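Local coordinates for putative ATP binding component of ABC-transporter (Escherichia coli, PDB 2R5O), which takes part in O-antigen polysaccharide export as part of an ABC transporter, its C-terminal immunoglobulin-fold domain, present here, binding carbohydrate, at residues Trp43-Ala48 against Met154-Arg159. Sequence-based numbering, arbitrary orientation. Where two conformers were deposited one is given.
Sequences WGQGGA and MTPLDR
Thr-155 touches the Gln-45 amide with its methyl: CG2 lies 3.5 Å from Gln-45 CD. Next, Pro-156 points toward the loop. Its CG sits 3.5 Å from Trp-43 CZ3, oblique to the indole, and its carbonyl O accepts a nearly straight bond from Gln-45 N (2.9 Å, 169°). Leu-157 O takes Gly-46 N on a lone pair at 2.9 Å. The Leu-157 side chain points away from the loop at its root, yet CD2 comes within 3.3 Å of Gly-46 O and CD1 packs 3.9 Å from Ala-48 CB. Asp-158 sets its CB near Ala-48 O; OD2 bonds Ile-50 N and forms a salt bridge with Arg-42. Arg-159 and Trp-43 form an antiparallel hydrogen-bonded pair. The arginine CB makes a CH-pi contact over the indole face, 3.5 Å from the five-membered ring centroid. The chain, bent at chi2 and chi3 (both -61°), runs alongside the indole; Trp-43 CZ2 lies over one guanidinium face, with the planes 40° apart. Leu-157 and Asp-158 form a classic beta bulge opposite Ile-145 of strand 137-147. Strand 153-169 runs between strands 137-147 and 41-43, and from 41-43 the loop passes into strand 48-57, joining the two sheets of the immunoglobulin-like fold.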
loop_
_atom_site.group_PDB
_atom_site.type_symbol
_atom_site.label_atom_id
_atom_site.label_comp_id
_atom_site.label_asym_id
_atom_site.label_seq_id
_atom_site.Cartn_x
_atom_site.Cartn_y
_atom_site.Cartn_z
ATOM N N TRP A 43 9.140 -19.378 16.623
ATOM C CA TRP A 43 8.247 -20.017 17.571
ATOM C C TRP A 43 7.380 -21.016 16.829
ATOM O O TRP A 43 7.321 -21.043 15.587
ATOM C CB TRP A 43 7.416 -18.976 18.359
ATOM C CG TRP A 43 6.466 -18.200 17.508
ATOM C CD1 TRP A 43 6.728 -17.155 16.676
ATOM C CD2 TRP A 43 5.049 -18.443 17.424
ATOM N NE1 TRP A 43 5.560 -16.732 16.065
ATOM C CE2 TRP A 43 4.518 -17.510 16.511
ATOM C CE3 TRP A 43 4.183 -19.339 18.056
ATOM C CZ2 TRP A 43 3.151 -17.473 16.187
ATOM C CZ3 TRP A 43 2.824 -19.312 17.711
ATOM C CH2 TRP A 43 2.333 -18.368 16.808
ATOM N N GLY A 44 6.637 -21.816 17.574
ATOM C CA GLY A 44 5.737 -22.797 16.969
ATOM C C GLY A 44 5.641 -24.055 17.785
ATOM O O GLY A 44 6.460 -24.310 18.658
ATOM N N GLN A 45 4.662 -24.888 17.468
ATOM C CA GLN A 45 4.459 -26.151 18.169
ATOM C C GLN A 45 5.310 -27.262 17.623
ATOM O O GLN A 45 5.405 -28.312 18.284
ATOM C CB GLN A 45 2.986 -26.558 18.106
ATOM C CG GLN A 45 2.102 -25.646 18.932
ATOM C CD GLN A 45 0.750 -26.273 19.247
ATOM O OE1 GLN A 45 0.601 -27.489 19.246
ATOM N NE2 GLN A 45 -0.226 -25.441 19.509
ATOM N N GLY A 46 5.931 -27.102 16.473
ATOM C CA GLY A 46 6.676 -28.191 15.850
ATOM C C GLY A 46 5.806 -29.017 14.938
ATOM O O GLY A 46 4.619 -28.738 14.802
ATOM N N GLY A 47 6.409 -30.005 14.299
ATOM C CA GLY A 47 5.731 -30.874 13.356
ATOM C C GLY A 47 6.067 -30.573 11.904
ATOM O O GLY A 47 5.774 -31.360 11.014
ATOM N N ALA A 48 6.659 -29.404 11.677
ATOM C CA ALA A 48 7.212 -29.022 10.383
ATOM C C ALA A 48 8.252 -27.966 10.663
ATOM O O ALA A 48 8.204 -27.309 11.704
ATOM C CB ALA A 48 6.132 -28.442 9.482
ATOM N N MET A 154 -6.216 -23.495 13.760
ATOM C CA MET A 154 -4.949 -23.640 13.066
ATOM C C MET A 154 -3.828 -23.678 14.057
ATOM O O MET A 154 -3.723 -22.814 14.934
ATOM C CB MET A 154 -4.727 -22.411 12.209
ATOM C CG MET A 154 -5.716 -22.239 11.133
ATOM S SD MET A 154 -5.612 -23.538 9.907
ATOM C CE MET A 154 -4.073 -22.994 9.244
ATOM N N THR A 155 -3.018 -24.722 13.957
ATOM C CA THR A 155 -1.888 -24.914 14.818
ATOM C C THR A 155 -0.658 -24.325 14.140
ATOM O O THR A 155 -0.329 -24.707 13.024
ATOM C CB THR A 155 -1.646 -26.400 15.036
ATOM O OG1 THR A 155 -2.812 -27.012 15.601
ATOM C CG2 THR A 155 -0.512 -26.607 15.972
ATOM N N PRO A 156 0.045 -23.412 14.830
ATOM C CA PRO A 156 1.288 -22.871 14.262
ATOM C C PRO A 156 2.382 -23.921 14.397
ATOM O O PRO A 156 2.645 -24.407 15.501
ATOM C CB PRO A 156 1.564 -21.664 15.159
ATOM C CG PRO A 156 0.989 -22.078 16.520
ATOM C CD PRO A 156 -0.221 -22.893 16.189
ATOM N N LEU A 157 3.028 -24.277 13.308
ATOM C CA LEU A 157 4.030 -25.345 13.314
ATOM C C LEU A 157 5.423 -24.767 13.442
ATOM O O LEU A 157 6.167 -25.162 14.327
ATOM C CB LEU A 157 3.913 -26.241 12.084
ATOM C CG LEU A 157 2.509 -26.800 11.823
ATOM C CD1 LEU A 157 2.476 -27.571 10.533
ATOM C CD2 LEU A 157 2.027 -27.677 12.976
ATOM N N ASP A 158 5.773 -23.847 12.558
ATOM C CA ASP A 158 7.061 -23.138 12.609
ATOM C C ASP A 158 6.811 -21.744 12.088
ATOM O O ASP A 158 6.299 -21.602 10.975
ATOM C CB ASP A 158 8.135 -23.859 11.766
ATOM C CG ASP A 158 9.528 -23.282 11.944
ATOM O OD1 ASP A 158 9.795 -22.601 12.967
ATOM O OD2 ASP A 158 10.370 -23.502 11.038
ATOM N N ARG A 159 7.131 -20.727 12.865
ATOM C CA ARG A 159 6.798 -19.338 12.572
ATOM C C ARG A 159 8.075 -18.551 12.730
ATOM O O ARG A 159 8.595 -18.428 13.846
ATOM C CB ARG A 159 5.724 -18.844 13.534
ATOM C CG ARG A 159 4.479 -19.744 13.561
ATOM C CD ARG A 159 3.752 -19.841 12.191
ATOM N NE ARG A 159 3.332 -18.511 11.840
ATOM C CZ ARG A 159 2.148 -17.988 12.081
ATOM N NH1 ARG A 159 1.097 -18.757 12.389
ATOM N NH2 ARG A 159 2.006 -16.690 11.913
#